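Local coordinates for hypothetical protein, IPT/TIG domain protein (Bacteroides ovatus, PDB 4HW6) that is of unknown function but is probably an auxiliary nutrient-binding protein, perhaps for carbohydrate, with an IPT/TIG domain and a six-bladed beta-propeller, at residues F114-V127 and P131-R143. Numbering follows the deposited sequence.
Sequences FLGKLYENNTKWDV and PFDDCGAFDNIWR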
# COMPACT_ATOMS: atom_id res chain seq x y z
N PHE A 114 4.20 -8.19 -7.86
CA PHE A 114 3.90 -7.12 -8.81
C PHE A 114 5.08 -6.83 -9.75
O PHE A 114 4.91 -6.82 -10.98
CB PHE A 114 3.50 -5.87 -8.02
CG PHE A 114 3.24 -4.64 -8.86
CD1 PHE A 114 2.47 -4.71 -10.00
CD2 PHE A 114 3.76 -3.42 -8.48
CE1 PHE A 114 2.25 -3.58 -10.78
CE2 PHE A 114 3.54 -2.29 -9.24
CZ PHE A 114 2.79 -2.37 -10.39
N LEU A 115 6.27 -6.63 -9.20
CA LEU A 115 7.45 -6.34 -10.02
C LEU A 115 8.68 -7.06 -9.52
O LEU A 115 8.87 -7.23 -8.30
CB LEU A 115 7.74 -4.84 -10.04
CG LEU A 115 6.70 -3.90 -10.64
CD1 LEU A 115 6.96 -2.48 -10.17
CD2 LEU A 115 6.72 -4.00 -12.17
N GLY A 116 9.53 -7.44 -10.48
CA GLY A 116 10.82 -8.06 -10.20
C GLY A 116 10.81 -9.53 -10.54
O GLY A 116 9.87 -10.25 -10.17
N LYS A 117 11.87 -9.98 -11.22
CA LYS A 117 12.02 -11.38 -11.61
C LYS A 117 13.47 -11.78 -11.38
O LYS A 117 14.38 -11.00 -11.63
CB LYS A 117 11.64 -11.59 -13.07
CG LYS A 117 10.18 -11.25 -13.35
CD LYS A 117 9.90 -11.33 -14.85
CE LYS A 117 8.42 -11.17 -15.17
NZ LYS A 117 8.22 -11.33 -16.64
N LEU A 118 13.67 -12.98 -10.86
CA LEU A 118 15.00 -13.50 -10.59
C LEU A 118 15.21 -14.79 -11.39
O LEU A 118 14.28 -15.34 -11.99
CB LEU A 118 15.14 -13.82 -9.11
CG LEU A 118 15.16 -12.68 -8.08
CD1 LEU A 118 13.86 -11.90 -8.07
CD2 LEU A 118 15.49 -13.27 -6.71
N TYR A 119 16.44 -15.27 -11.44
CA TYR A 119 16.72 -16.52 -12.11
C TYR A 119 17.63 -17.40 -11.28
O TYR A 119 18.09 -17.00 -10.21
CB TYR A 119 17.24 -16.32 -13.56
CG TYR A 119 18.47 -15.45 -13.71
CD1 TYR A 119 18.35 -14.06 -13.71
CD2 TYR A 119 19.74 -16.00 -13.91
CE1 TYR A 119 19.46 -13.25 -13.87
CE2 TYR A 119 20.86 -15.19 -14.08
CZ TYR A 119 20.70 -13.82 -14.05
OH TYR A 119 21.78 -12.98 -14.21
N GLU A 120 17.83 -18.63 -11.76
CA GLU A 120 18.61 -19.64 -11.07
C GLU A 120 18.04 -19.93 -9.69
O GLU A 120 18.70 -19.72 -8.69
CB GLU A 120 20.08 -19.24 -11.03
CG GLU A 120 21.04 -20.41 -11.20
CD GLU A 120 22.38 -19.98 -11.77
OE1 GLU A 120 22.40 -19.47 -12.91
OE2 GLU A 120 23.40 -20.14 -11.08
N ASN A 121 16.80 -20.41 -9.68
CA ASN A 121 16.01 -20.62 -8.46
C ASN A 121 16.20 -19.51 -7.41
O ASN A 121 16.57 -19.75 -6.25
CB ASN A 121 16.23 -22.03 -7.88
CG ASN A 121 15.20 -22.39 -6.82
OD1 ASN A 121 14.01 -22.05 -6.93
ND2 ASN A 121 15.67 -23.02 -5.75
N ASN A 122 15.91 -18.29 -7.86
CA ASN A 122 15.87 -17.11 -6.99
C ASN A 122 17.21 -16.71 -6.37
O ASN A 122 17.23 -16.07 -5.31
CB ASN A 122 14.80 -17.28 -5.89
CG ASN A 122 13.42 -17.49 -6.46
OD1 ASN A 122 12.95 -16.68 -7.24
ND2 ASN A 122 12.76 -18.59 -6.08
N THR A 123 18.32 -17.00 -7.04
CA THR A 123 19.63 -16.63 -6.52
C THR A 123 20.28 -15.47 -7.28
O THR A 123 21.19 -14.83 -6.76
CB THR A 123 20.58 -17.84 -6.48
OG1 THR A 123 20.85 -18.30 -7.80
CG2 THR A 123 19.96 -18.97 -5.64
N LYS A 124 19.79 -15.18 -8.49
CA LYS A 124 20.42 -14.18 -9.35
C LYS A 124 19.39 -13.25 -9.95
O LYS A 124 18.23 -13.61 -10.10
CB LYS A 124 21.23 -14.86 -10.45
CG LYS A 124 22.48 -15.57 -9.93
CD LYS A 124 23.38 -16.04 -11.06
CE LYS A 124 24.44 -17.02 -10.58
NZ LYS A 124 25.16 -17.61 -11.74
N TRP A 125 19.81 -12.03 -10.26
CA TRP A 125 18.97 -11.07 -10.99
C TRP A 125 19.83 -10.04 -11.67
O TRP A 125 21.00 -9.85 -11.32
CB TRP A 125 17.97 -10.37 -10.07
CG TRP A 125 18.61 -9.55 -8.96
CD1 TRP A 125 18.84 -8.20 -8.95
CD2 TRP A 125 19.08 -10.04 -7.71
NE1 TRP A 125 19.43 -7.83 -7.77
CE2 TRP A 125 19.61 -8.94 -7.00
CE3 TRP A 125 19.14 -11.31 -7.13
CZ2 TRP A 125 20.16 -9.07 -5.72
CZ3 TRP A 125 19.68 -11.44 -5.86
CH2 TRP A 125 20.17 -10.33 -5.17
N ASP A 126 19.25 -9.37 -12.66
CA ASP A 126 19.91 -8.26 -13.34
C ASP A 126 19.31 -6.97 -12.78
O ASP A 126 18.15 -6.96 -12.39
CB ASP A 126 19.64 -8.34 -14.83
CG ASP A 126 20.19 -9.62 -15.46
OD1 ASP A 126 21.30 -10.05 -15.08
OD2 ASP A 126 19.49 -10.18 -16.31
N VAL A 127 20.09 -5.90 -12.78
CA VAL A 127 19.60 -4.59 -12.43
C VAL A 127 19.57 -3.71 -13.69
O VAL A 127 20.60 -3.42 -14.29
CB VAL A 127 20.44 -3.96 -11.31
CG1 VAL A 127 20.04 -2.50 -11.08
CG2 VAL A 127 20.32 -4.77 -10.02
N PRO A 131 10.56 -2.20 -18.97
CA PRO A 131 9.12 -2.43 -18.84
C PRO A 131 8.80 -3.23 -17.59
O PRO A 131 9.64 -3.99 -17.12
CB PRO A 131 8.77 -3.27 -20.08
CG PRO A 131 9.86 -3.00 -21.06
CD PRO A 131 11.09 -2.71 -20.25
N PHE A 132 7.57 -3.08 -17.10
CA PHE A 132 7.08 -3.85 -15.96
C PHE A 132 7.42 -5.34 -16.08
O PHE A 132 7.82 -5.97 -15.10
CB PHE A 132 5.55 -3.70 -15.81
CG PHE A 132 5.10 -2.46 -15.07
CD1 PHE A 132 5.94 -1.37 -14.84
CD2 PHE A 132 3.79 -2.37 -14.62
CE1 PHE A 132 5.49 -0.25 -14.16
CE2 PHE A 132 3.34 -1.26 -13.95
CZ PHE A 132 4.19 -0.20 -13.72
N ASP A 133 7.21 -5.89 -17.27
CA ASP A 133 7.46 -7.32 -17.53
C ASP A 133 8.93 -7.73 -17.70
O ASP A 133 9.21 -8.93 -17.78
CB ASP A 133 6.67 -7.75 -18.77
CG ASP A 133 6.58 -9.27 -18.90
OD1 ASP A 133 6.21 -9.92 -17.90
OD2 ASP A 133 6.90 -9.79 -19.99
N ASP A 134 9.85 -6.78 -17.74
CA ASP A 134 11.25 -7.05 -18.13
C ASP A 134 12.17 -5.95 -17.58
O ASP A 134 12.77 -5.16 -18.33
CB ASP A 134 11.33 -7.15 -19.66
CG ASP A 134 12.52 -7.97 -20.14
OD1 ASP A 134 13.41 -8.32 -19.35
OD2 ASP A 134 12.57 -8.26 -21.35
N CYS A 135 12.26 -5.89 -16.27
CA CYS A 135 13.01 -4.83 -15.60
C CYS A 135 13.88 -5.45 -14.50
O CYS A 135 14.08 -4.83 -13.46
CB CYS A 135 12.06 -3.79 -14.99
SG CYS A 135 10.88 -4.45 -13.78
N GLY A 136 14.36 -6.67 -14.75
CA GLY A 136 15.23 -7.33 -13.77
C GLY A 136 14.57 -7.49 -12.42
O GLY A 136 13.36 -7.73 -12.35
N ALA A 137 15.37 -7.34 -11.36
CA ALA A 137 14.88 -7.26 -10.00
C ALA A 137 15.64 -6.16 -9.24
O ALA A 137 16.51 -5.47 -9.80
CB ALA A 137 14.97 -8.63 -9.29
N PHE A 138 15.28 -5.99 -7.97
CA PHE A 138 15.63 -4.78 -7.24
C PHE A 138 16.58 -5.02 -6.07
O PHE A 138 16.30 -5.86 -5.20
CB PHE A 138 14.34 -4.11 -6.77
CG PHE A 138 13.36 -3.95 -7.90
CD1 PHE A 138 13.73 -3.23 -9.03
CD2 PHE A 138 12.13 -4.56 -7.87
CE1 PHE A 138 12.86 -3.10 -10.09
CE2 PHE A 138 11.25 -4.42 -8.92
CZ PHE A 138 11.62 -3.71 -10.05
N ASP A 139 17.67 -4.26 -6.02
CA ASP A 139 18.69 -4.43 -4.97
C ASP A 139 18.21 -4.03 -3.59
O ASP A 139 18.54 -4.70 -2.62
CB ASP A 139 19.97 -3.65 -5.30
CG ASP A 139 20.83 -4.32 -6.36
OD1 ASP A 139 20.76 -5.57 -6.55
OD2 ASP A 139 21.60 -3.57 -6.99
N ASN A 140 17.46 -2.94 -3.48
CA ASN A 140 17.11 -2.42 -2.16
C ASN A 140 15.91 -1.50 -2.23
O ASN A 140 16.03 -0.33 -2.65
CB ASN A 140 18.31 -1.67 -1.57
CG ASN A 140 18.13 -1.29 -0.12
OD1 ASN A 140 17.11 -1.57 0.49
ND2 ASN A 140 19.16 -0.66 0.46
N ILE A 141 14.77 -2.00 -1.81
CA ILE A 141 13.53 -1.22 -1.87
C ILE A 141 13.31 -0.60 -0.47
O ILE A 141 12.56 -1.12 0.35
CB ILE A 141 12.34 -2.09 -2.32
CG1 ILE A 141 12.68 -2.95 -3.55
CG2 ILE A 141 11.15 -1.19 -2.66
CD1 ILE A 141 11.71 -4.12 -3.76
N TRP A 142 13.97 0.51 -0.21
CA TRP A 142 14.21 0.95 1.16
C TRP A 142 13.06 1.80 1.72
O TRP A 142 12.57 1.54 2.81
CB TRP A 142 15.56 1.69 1.22
CG TRP A 142 15.88 2.24 2.57
CD1 TRP A 142 15.97 3.56 2.91
CD2 TRP A 142 16.13 1.50 3.76
NE1 TRP A 142 16.25 3.69 4.24
CE2 TRP A 142 16.35 2.44 4.80
CE3 TRP A 142 16.20 0.14 4.06
CZ2 TRP A 142 16.64 2.06 6.10
CZ3 TRP A 142 16.49 -0.24 5.37
CH2 TRP A 142 16.68 0.72 6.37
N ARG A 143 12.67 2.84 0.99
CA ARG A 143 11.52 3.68 1.36
C ARG A 143 10.80 4.11 0.09
O ARG A 143 11.43 4.61 -0.85
CB ARG A 143 11.95 4.96 2.10
CG ARG A 143 12.68 4.75 3.41
CD ARG A 143 11.77 4.24 4.50
NE ARG A 143 12.49 4.08 5.78
CZ ARG A 143 12.98 2.94 6.27
NH1 ARG A 143 12.89 1.80 5.62
NH2 ARG A 143 13.57 2.95 7.46
O HOH W 1 8.95 -7.66 -13.30
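Gly116 and Ala137 bring their CA atoms to 4.1 Å, and two backbone hydrogen bonds fix the segments there. Lys117 N donates to Gly136 O at 2.9 Å (N-H...O 156°), and Ala137 N to Asp126 O at 3.0 Å. Gly136, at positive phi, has its CA 3.3 Å from Asp126 O, where a CB would clash. A water bridges Gly116 N to Phe132 O. Lys117, extended beyond CG, brings NZ to 2.8 Å from both Asp133 O and Asp133 OD1, the second a salt bridge in which NZ meets OD1 from well above the carboxylate plane. Strand 109-115, from the start of the propeller, completes the sheet of the C-terminal strands 404-410, 415-420 and 425-431, a Velcro-type closure; the contact joins this last blade to the first, which holds 130-131 and 143-146. Between them Leu115 CD2 lies over one face of the Phe132 ring, 4.0 Å from its centroid, and Phe114 directs its edge to the Phe132 ring in an offset edge-to-face pair (planes at 81°). Leu115 CB meets the edge of Phe138. With CG between backbone N and carbonyl carbon (chi1 61°), the Trp125 indole is laid beside Ala137 and its NE1 turned to Asp139 OD1, 2.9 Å away in the indole plane; Trp125 CB packs 3.6 Å from Ala137 CB. The indole also stacks with His424. A leucine here would probably leave the Asp139 carboxylate without this donor and His424 without its stacking partner.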